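Local coordinates for enoyl-acyl carrier protein reductase (Uncultured bacterium, PDB 6KIA), which reduces enoyl-acyl carrier protein with NADH as the bound cofactor, probably in fatty acid synthesis, at residues Thr244-Asp249 with Asp348-Asp353; Lys311-Glu316 with Glu323-Ala328; Asp353-Phe358 with Ala373-Gly378. One frame throughout, in Å; residues are numbered along the deposited sequence.

In the fold
Strand 244-248 follows strand 234-240, a member of the large mixed sheet, and interaction 1 closes the longest loop by bringing it against the end of helix 339-351, with 98 residues between the two segments. Interaction 2 closes a short loop within that one, joining the successive helices 309-315 and 320-331. Interaction 3 begins where interaction 1 finishes, at the shared Asp353, and closes a further loop in series, between helices 353-356 and 370-385. Leu247 packs on Ala312 and Lys315, linking interactions 1 and 2, while Tyr349 touches Met355 and Met376, linking 1 and 3. Interactions 2 and 3 do not touch, their nearest atoms being about 15 Å apart.

Interaction 1 (Thr244-Asp249 with Asp348-Asp353); sequences TEILID and DYNASD
A two-stranded antiparallel hairpin, 244-248 with 251-255, packs through Ile246 and Ile248 against Asn350 in the last turn of helix 339-351. Asn350 carries the whole helical side of the contact. Its CB and CG meet the flank of Ile248: Asn350 CB lies 3.8 Å from Ile248 CG1, and Asn350 CG lies 3.8 Å from Ile248 CD1. The two side chains cross at about a right angle, so that the isoleucine runs over the stem and amide carbon of the asparagine. With its CG beside the backbone N and opposite the carbonyl carbon (chi1 -68°), Asn350 sends its amide out to the strand. There Asn350 ND2 comes within 4.1 Å of Ile246 CD1, a plain van der Waals approach. The side chain of Ile246 is itself about 12 Å from the bound NADH.

No direct hydrogen bond crosses the interface, but one water does the joining. It donates to Leu247 O at 2.8 Å and accepts from Asn350 ND2 at 2.9 Å. The buried amide nitrogen thus gains a polar partner among the aliphatic groups, and the bridge ties the strand backbone to the helix and probably limits the rotation of the amide.

Behind Asn350 the chain turns at once into the next helix. Ser352 OG donates to Tyr349 O at 2.9 Å, in the carbonyl plane, while Ser352 N uses the same oxygen; as the N-cap, the serine hydroxyl also accepts from Met355 N. Arg359 covers part of Ile248 and hydrogen-bonds to Asn350 O. Tyr349, next to Asn350 on helix 339-351, packs on helix 370-385. On the other side of the strand Leu247 packs on helix 309-315, and the hairpin strand therefore lies between helices 309-315 and 339-351.

Interaction 2 (Lys311-Glu316 with Glu323-Ala328); sequences KALKKE and EAQWQA
Lys314 lies across one face of the Trp326 indole, making a cation-pi contact in which NZ stands 3.7 Å from the centroid of the six-membered ring and only 5° from its normal. The chain is extended beyond CG, and this carries the aliphatic part over the same face. Lys314 CE sits 3.9 Å from the centroid of the five-membered ring as a CH-pi contact, while Lys314 CG is 3.6 Å from Trp326 NE1 nearer the lysine backbone. One side chain thus supplies both methylene packing and a charge above the ring.

Beside this pair, Leu313 CD1 touches Gln325 CB at 4.0 Å. Gln325 bends at its second torsion (chi2 -47°), and its amide leads away from the interface.

The indole is fixed by a hydrogen bond from NE1 to Leu310 O, one turn before Lys314. The backbones form an antiparallel helical hairpin: the axes of segments 311-315 and 323-328 come within 9.9 Å, their directions 160° apart. Leu339 and Leu343 of helix 339-351 pack on Trp326, Leu401 of helix 394-413 meets Leu313 and Gln325, and helix 426-436 and strand 244-248 both abut Ala312.

Interaction 3 (Asp353-Phe358 with Ala373-Gly378); sequences DVMKGF and ADIMIG
Ile375 meets Val354 and Met355 through a single methyl, CG2, which rests on both neighbouring side chains at once. Ile375 CG2 approaches Met355 SD at 3.8 Å and Val354 CG1 at 4.1 Å. Both partners run past the isoleucine in the opposite direction, so the groups meet alongside one another. The contact is apolar throughout, and no hydrogen bond crosses it.

The torsions explain which branches are used. Ile375 places CG1 opposite its backbone N (chi1 -168°), which leaves CG2 between the backbone N and the carbonyl carbon and facing the short helix; the CG1 arm reaches past toward Ser352, where Ile375 CD1 packs on Ser352 OG. Met355 is bent at its second and third torsions (chi2 -43°), a folded shape that presents the sulfur to Ile375.

Met355 is buried and also rests on Tyr349 and Leu372. Tyr349 in turn packs on Ile375 and Met376, so the last turn of helix 339-351 borders Met355 on one segment and Ile375 and Met376 on the other. The short helix that starts at Asp353 is preceded directly by Ser352.

The contact is local apolar packing between two helical segments, in which Ile375 joins helix 370-385 to the short helix that follows helix 339-351.

Interaction 1 (Thr244-Asp249 with Asp348-Asp353)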
loop_
_atom_site.group_PDB
_atom_site.type_symbol
_atom_site.label_atom_id
_atom_site.label_comp_id
_atom_site.label_asym_id
_atom_site.label_seq_id
_atom_site.Cartn_x
_atom_site.Cartn_y
_atom_site.Cartn_z
ATOM N N THR A 244 2.282 9.230 -8.405
ATOM C CA THR A 244 1.500 10.286 -7.764
ATOM C C THR A 244 1.809 11.669 -8.374
ATOM O O THR A 244 2.960 11.951 -8.707
ATOM C CB THR A 244 1.815 10.309 -6.253
ATOM O OG1 THR A 244 1.512 9.026 -5.689
ATOM C CG2 THR A 244 1.042 11.418 -5.530
ATOM N N GLU A 245 0.787 12.521 -8.527
ATOM C CA GLU A 245 1.048 13.888 -8.987
ATOM C C GLU A 245 1.488 14.756 -7.832
ATOM O O GLU A 245 0.807 14.867 -6.779
ATOM C CB GLU A 245 -0.187 14.509 -9.643
ATOM C CG GLU A 245 -0.667 13.782 -10.878
ATOM C CD GLU A 245 -1.887 14.428 -11.513
ATOM O OE1 GLU A 245 -2.909 14.548 -10.820
ATOM O OE2 GLU A 245 -1.831 14.811 -12.700
ATOM N N ILE A 246 2.634 15.390 -8.021
ATOM C CA ILE A 246 3.179 16.266 -7.008
ATOM C C ILE A 246 3.597 17.578 -7.674
ATOM O O ILE A 246 3.781 17.600 -8.883
ATOM C CB ILE A 246 4.375 15.610 -6.292
ATOM C CG1 ILE A 246 5.635 15.585 -7.191
ATOM C CG2 ILE A 246 4.007 14.213 -5.758
ATOM C CD1 ILE A 246 6.850 14.912 -6.533
ATOM N N LEU A 247 3.778 18.636 -6.887
ATOM C CA LEU A 247 4.173 19.938 -7.429
ATOM C C LEU A 247 5.602 19.938 -7.982
ATOM O O LEU A 247 6.570 19.827 -7.236
ATOM C CB LEU A 247 4.067 21.001 -6.348
ATOM C CG LEU A 247 2.614 21.437 -6.186
ATOM C CD1 LEU A 247 2.435 22.354 -4.982
ATOM C CD2 LEU A 247 2.138 22.153 -7.436
ATOM N N ILE A 248 5.695 20.067 -9.300
ATOM C CA ILE A 248 6.956 20.251 -10.031
ATOM C C ILE A 248 6.739 21.499 -10.896
ATOM O O ILE A 248 5.776 21.566 -11.680
ATOM C CB ILE A 248 7.314 18.999 -10.880
ATOM C CG1 ILE A 248 7.535 17.796 -9.949
ATOM C CG2 ILE A 248 8.584 19.257 -11.715
ATOM C CD1 ILE A 248 7.670 16.432 -10.636
ATOM N N ASP A 249 7.571 22.519 -10.680
ATOM C CA ASP A 249 7.451 23.775 -11.415
ATOM C C ASP A 249 6.047 24.381 -11.228
ATOM O O ASP A 249 5.420 24.835 -12.185
ATOM C CB ASP A 249 7.759 23.529 -12.898
ATOM C CG ASP A 249 8.146 24.793 -13.642
ATOM O OD1 ASP A 249 8.554 25.778 -12.986
ATOM O OD2 ASP A 249 8.058 24.786 -14.890
ATOM N N ASP A 348 15.179 20.784 -7.419
ATOM C CA ASP A 348 16.343 20.528 -8.260
ATOM C C ASP A 348 16.364 19.069 -8.722
ATOM O O ASP A 348 16.702 18.768 -9.874
ATOM C CB ASP A 348 17.635 20.870 -7.508
ATOM C CG ASP A 348 17.867 22.378 -7.380
ATOM O OD1 ASP A 348 17.190 23.159 -8.079
ATOM O OD2 ASP A 348 18.708 22.778 -6.540
ATOM N N TYR A 349 16.024 18.159 -7.807
ATOM C CA TYR A 349 15.931 16.734 -8.123
ATOM C C TYR A 349 14.926 16.486 -9.254
ATOM O O TYR A 349 15.243 15.827 -10.240
ATOM C CB TYR A 349 15.550 15.976 -6.844
ATOM C CG TYR A 349 15.370 14.466 -6.911
ATOM C CD1 TYR A 349 16.466 13.606 -6.912
ATOM C CD2 TYR A 349 14.093 13.905 -6.891
ATOM C CE1 TYR A 349 16.305 12.227 -6.938
ATOM C CE2 TYR A 349 13.916 12.521 -6.898
ATOM C CZ TYR A 349 15.024 11.687 -6.935
ATOM O OH TYR A 349 14.852 10.321 -6.952
ATOM N N ASN A 350 13.708 16.997 -9.116
ATOM C CA ASN A 350 12.710 16.780 -10.162
ATOM C C ASN A 350 13.001 17.559 -11.454
ATOM O O ASN A 350 12.462 17.241 -12.514
ATOM C CB ASN A 350 11.308 17.127 -9.644
ATOM C CG ASN A 350 10.846 16.146 -8.589
ATOM O OD1 ASN A 350 10.871 14.939 -8.810
ATOM N ND2 ASN A 350 10.478 16.659 -7.418
ATOM N N ALA A 351 13.829 18.589 -11.365
ATOM C CA ALA A 351 14.188 19.365 -12.551
ATOM C C ALA A 351 15.245 18.652 -13.394
ATOM O O ALA A 351 15.428 18.973 -14.570
ATOM C CB ALA A 351 14.669 20.755 -12.148
ATOM N N SER A 352 15.942 17.692 -12.786
ATOM C CA SER A 352 17.053 17.013 -13.443
ATOM C C SER A 352 16.609 16.146 -14.626
ATOM O O SER A 352 15.533 15.553 -14.610
ATOM C CB SER A 352 17.826 16.171 -12.417
ATOM O OG SER A 352 17.216 14.903 -12.187
ATOM N N ASP A 353 17.437 16.085 -15.666
ATOM C CA ASP A 353 17.112 15.246 -16.822
ATOM C C ASP A 353 16.998 13.777 -16.432
ATOM O O ASP A 353 16.141 13.054 -16.962
ATOM C CB ASP A 353 18.139 15.423 -17.945
ATOM C CG ASP A 353 17.898 16.689 -18.761
ATOM O OD1 ASP A 353 16.817 17.303 -18.619
ATOM O OD2 ASP A 353 18.785 17.064 -19.555
HETATM O O HOH W 1 9.346 19.369 -7.142
#

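Interaction 2 (Lys311-Glu316 with Glu323-Ala328)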
loop_
_atom_site.group_PDB
_atom_site.type_symbol
_atom_site.label_atom_id
_atom_site.label_comp_id
_atom_site.label_asym_id
_atom_site.label_seq_id
_atom_site.Cartn_x
_atom_site.Cartn_y
_atom_site.Cartn_z
ATOM N N LYS A 311 4.432 22.212 -0.201
ATOM C CA LYS A 311 4.088 23.296 -1.104
ATOM C C LYS A 311 2.611 23.217 -1.466
ATOM O O LYS A 311 1.928 24.241 -1.563
ATOM C CB LYS A 311 4.976 23.226 -2.352
ATOM C CG LYS A 311 6.417 23.558 -2.059
ATOM C CD LYS A 311 7.238 23.609 -3.329
ATOM C CE LYS A 311 8.655 24.062 -3.051
ATOM N NZ LYS A 311 8.674 25.460 -2.521
ATOM N N ALA A 312 2.089 21.991 -1.531
ATOM C CA ALA A 312 0.674 21.791 -1.835
ATOM C C ALA A 312 -0.169 22.323 -0.699
ATOM O O ALA A 312 -1.242 22.923 -0.936
ATOM C CB ALA A 312 0.396 20.301 -2.099
ATOM N N LEU A 313 0.321 22.165 0.532
ATOM C CA LEU A 313 -0.471 22.632 1.664
ATOM C C LEU A 313 -0.642 24.139 1.546
ATOM O O LEU A 313 -1.697 24.679 1.894
ATOM C CB LEU A 313 0.163 22.286 3.005
ATOM C CG LEU A 313 0.160 20.812 3.388
ATOM C CD1 LEU A 313 0.779 20.609 4.757
ATOM C CD2 LEU A 313 -1.240 20.202 3.307
ATOM N N LYS A 314 0.380 24.819 1.030
ATOM C CA LYS A 314 0.284 26.268 0.903
ATOM C C LYS A 314 -0.573 26.628 -0.288
ATOM O O LYS A 314 -1.388 27.561 -0.230
ATOM C CB LYS A 314 1.692 26.885 0.749
ATOM C CG LYS A 314 2.487 26.930 2.030
ATOM C CD LYS A 314 3.556 28.015 1.951
ATOM C CE LYS A 314 3.996 28.478 3.325
ATOM N NZ LYS A 314 5.344 29.107 3.239
ATOM N N LYS A 315 -0.442 25.852 -1.351
ATOM C CA LYS A 315 -1.079 26.191 -2.611
ATOM C C LYS A 315 -2.601 26.034 -2.536
ATOM O O LYS A 315 -3.365 26.822 -3.113
ATOM C CB LYS A 315 -0.519 25.297 -3.712
ATOM C CG LYS A 315 -1.082 25.537 -5.091
ATOM C CD LYS A 315 -0.421 24.594 -6.098
ATOM C CE LYS A 315 -0.919 24.836 -7.509
ATOM N NZ LYS A 315 -0.432 26.155 -8.012
ATOM N N GLU A 316 -3.045 25.037 -1.781
ATOM C CA GLU A 316 -4.461 24.710 -1.765
ATOM C C GLU A 316 -5.220 25.456 -0.678
ATOM O O GLU A 316 -5.861 24.853 0.178
ATOM C CB GLU A 316 -4.618 23.195 -1.618
ATOM C CG GLU A 316 -3.992 22.451 -2.770
ATOM C CD GLU A 316 -4.546 22.838 -4.132
ATOM O OE1 GLU A 316 -5.741 23.195 -4.233
ATOM O OE2 GLU A 316 -3.780 22.770 -5.121
ATOM N N GLU A 323 0.690 26.608 7.817
ATOM C CA GLU A 323 1.859 27.327 8.285
ATOM C C GLU A 323 2.441 26.611 9.506
ATOM O O GLU A 323 3.659 26.472 9.644
ATOM C CB GLU A 323 1.480 28.786 8.597
ATOM C CG GLU A 323 2.668 29.734 8.744
ATOM C CD GLU A 323 2.221 31.183 8.863
ATOM O OE1 GLU A 323 1.937 31.826 7.824
ATOM O OE2 GLU A 323 2.122 31.650 10.009
ATOM N N ALA A 324 1.566 26.133 10.386
ATOM C CA ALA A 324 1.989 25.384 11.558
ATOM C C ALA A 324 2.686 24.064 11.172
ATOM O O ALA A 324 3.578 23.580 11.904
ATOM C CB ALA A 324 0.775 25.115 12.466
ATOM N N GLN A 325 2.279 23.482 10.048
ATOM C CA GLN A 325 2.915 22.246 9.569
ATOM C C GLN A 325 4.312 22.535 9.067
ATOM O O GLN A 325 5.245 21.753 9.316
ATOM C CB GLN A 325 2.107 21.578 8.456
ATOM C CG GLN A 325 0.747 21.138 8.920
ATOM C CD GLN A 325 0.827 20.405 10.230
ATOM O OE1 GLN A 325 1.516 19.390 10.353
ATOM N NE2 GLN A 325 0.170 20.956 11.247
ATOM N N TRP A 326 4.443 23.634 8.330
ATOM C CA TRP A 326 5.785 24.093 7.955
ATOM C C TRP A 326 6.641 24.291 9.200
ATOM O O TRP A 326 7.774 23.823 9.253
ATOM C CB TRP A 326 5.703 25.387 7.140
ATOM C CG TRP A 326 5.410 25.144 5.692
ATOM C CD1 TRP A 326 4.293 24.551 5.163
ATOM C CD2 TRP A 326 6.240 25.493 4.577
ATOM N NE1 TRP A 326 4.385 24.497 3.791
ATOM C CE2 TRP A 326 5.575 25.081 3.407
ATOM C CE3 TRP A 326 7.485 26.127 4.454
ATOM C CZ2 TRP A 326 6.104 25.272 2.133
ATOM C CZ3 TRP A 326 8.014 26.316 3.188
ATOM C CH2 TRP A 326 7.329 25.894 2.044
ATOM N N GLN A 327 6.094 24.934 10.231
ATOM C CA GLN A 327 6.876 25.167 11.456
ATOM C C GLN A 327 7.314 23.851 12.088
ATOM O O GLN A 327 8.457 23.690 12.541
ATOM C CB GLN A 327 6.063 25.998 12.460
ATOM C CG GLN A 327 5.858 27.437 12.038
ATOM C CD GLN A 327 7.137 28.249 12.100
ATOM O OE1 GLN A 327 7.848 28.224 13.104
ATOM N NE2 GLN A 327 7.451 28.948 11.015
ATOM N N ALA A 328 6.380 22.904 12.140
ATOM C CA ALA A 328 6.663 21.584 12.682
ATOM C C ALA A 328 7.806 20.879 11.946
ATOM O O ALA A 328 8.602 20.190 12.573
ATOM C CB ALA A 328 5.432 20.745 12.632
#

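Interaction 3 (Asp353-Phe358 with Ala373-Gly378)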
loop_
_atom_site.group_PDB
_atom_site.type_symbol
_atom_site.label_atom_id
_atom_site.label_comp_id
_atom_site.label_asym_id
_atom_site.label_seq_id
_atom_site.Cartn_x
_atom_site.Cartn_y
_atom_site.Cartn_z
ATOM N N ASP A 353 17.437 16.085 -15.666
ATOM C CA ASP A 353 17.112 15.246 -16.822
ATOM C C ASP A 353 16.998 13.777 -16.432
ATOM O O ASP A 353 16.141 13.054 -16.962
ATOM C CB ASP A 353 18.139 15.423 -17.945
ATOM C CG ASP A 353 17.898 16.689 -18.761
ATOM O OD1 ASP A 353 16.817 17.303 -18.619
ATOM O OD2 ASP A 353 18.785 17.064 -19.555
ATOM N N VAL A 354 17.870 13.336 -15.525
ATOM C CA VAL A 354 17.833 11.956 -15.059
ATOM C C VAL A 354 16.449 11.602 -14.480
ATOM O O VAL A 354 15.840 10.599 -14.867
ATOM C CB VAL A 354 18.914 11.685 -13.978
ATOM C CG1 VAL A 354 18.719 10.302 -13.372
ATOM C CG2 VAL A 354 20.311 11.793 -14.566
ATOM N N MET A 355 15.919 12.456 -13.610
ATOM C CA MET A 355 14.625 12.170 -12.988
ATOM C C MET A 355 13.480 12.418 -13.956
ATOM O O MET A 355 12.481 11.681 -13.948
ATOM C CB MET A 355 14.441 12.996 -11.721
ATOM C CG MET A 355 15.432 12.626 -10.603
ATOM S SD MET A 355 15.677 10.852 -10.400
ATOM C CE MET A 355 13.988 10.296 -10.074
ATOM N N LYS A 356 13.643 13.403 -14.839
ATOM C CA LYS A 356 12.598 13.688 -15.810
ATOM C C LYS A 356 12.377 12.488 -16.721
ATOM O O LYS A 356 11.244 12.239 -17.151
ATOM C CB LYS A 356 12.965 14.908 -16.662
ATOM C CG LYS A 356 11.864 15.328 -17.614
ATOM C CD LYS A 356 12.362 16.325 -18.644
ATOM C CE LYS A 356 11.199 17.015 -19.332
ATOM N NZ LYS A 356 10.305 16.028 -19.998
ATOM N N GLY A 357 13.438 11.711 -16.943
ATOM C CA GLY A 357 13.357 10.513 -17.769
ATOM C C GLY A 357 12.457 9.414 -17.209
ATOM O O GLY A 357 11.944 8.569 -17.955
ATOM N N PHE A 358 12.266 9.411 -15.893
ATOM C CA PHE A 358 11.425 8.378 -15.268
ATOM C C PHE A 358 9.960 8.789 -15.133
ATOM O O PHE A 358 9.170 8.047 -14.563
ATOM C CB PHE A 358 11.986 7.998 -13.890
ATOM C CG PHE A 358 13.295 7.289 -13.963
ATOM C CD1 PHE A 358 13.344 5.938 -14.274
ATOM C CD2 PHE A 358 14.482 7.979 -13.759
ATOM C CE1 PHE A 358 14.562 5.283 -14.371
ATOM C CE2 PHE A 358 15.703 7.338 -13.849
ATOM C CZ PHE A 358 15.747 5.988 -14.151
ATOM N N ALA A 373 20.258 5.536 -9.119
ATOM C CA ALA A 373 20.713 5.150 -7.782
ATOM C C ALA A 373 21.562 6.215 -7.132
ATOM O O ALA A 373 21.366 6.555 -5.960
ATOM C CB ALA A 373 21.488 3.829 -7.846
ATOM N N ASP A 374 22.492 6.774 -7.895
ATOM C CA ASP A 374 23.381 7.769 -7.328
ATOM C C ASP A 374 22.596 8.995 -6.887
ATOM O O ASP A 374 22.764 9.473 -5.761
ATOM C CB ASP A 374 24.462 8.178 -8.334
ATOM C CG ASP A 374 25.686 7.277 -8.267
ATOM O OD1 ASP A 374 26.397 7.290 -7.241
ATOM O OD2 ASP A 374 25.945 6.566 -9.258
ATOM N N ILE A 375 21.743 9.515 -7.771
ATOM C CA ILE A 375 21.059 10.753 -7.421
ATOM C C ILE A 375 19.957 10.544 -6.358
ATOM O O ILE A 375 19.758 11.395 -5.475
ATOM C CB ILE A 375 20.475 11.451 -8.679
ATOM C CG1 ILE A 375 20.030 12.873 -8.348
ATOM C CG2 ILE A 375 19.362 10.631 -9.325
ATOM C CD1 ILE A 375 19.494 13.635 -9.540
ATOM N N MET A 376 19.249 9.423 -6.432
ATOM C CA MET A 376 18.130 9.167 -5.505
ATOM C C MET A 376 18.657 8.823 -4.112
ATOM O O MET A 376 18.233 9.395 -3.107
ATOM C CB MET A 376 17.228 8.045 -6.006
ATOM C CG MET A 376 16.089 7.757 -5.042
ATOM S SD MET A 376 14.909 6.542 -5.669
ATOM C CE MET A 376 15.945 5.077 -5.650
ATOM N N ILE A 377 19.594 7.889 -4.039
ATOM C CA ILE A 377 20.117 7.513 -2.738
ATOM C C ILE A 377 20.968 8.637 -2.144
ATOM O O ILE A 377 20.905 8.895 -0.935
ATOM C CB ILE A 377 20.947 6.222 -2.837
ATOM C CG1 ILE A 377 20.111 5.115 -3.470
ATOM C CG2 ILE A 377 21.540 5.837 -1.478
ATOM C CD1 ILE A 377 19.080 4.524 -2.555
ATOM N N GLY A 378 21.731 9.325 -2.996
ATOM C CA GLY A 378 22.522 10.456 -2.548
ATOM C C GLY A 378 21.640 11.548 -1.959
ATOM O O GLY A 378 21.911 12.068 -0.858
#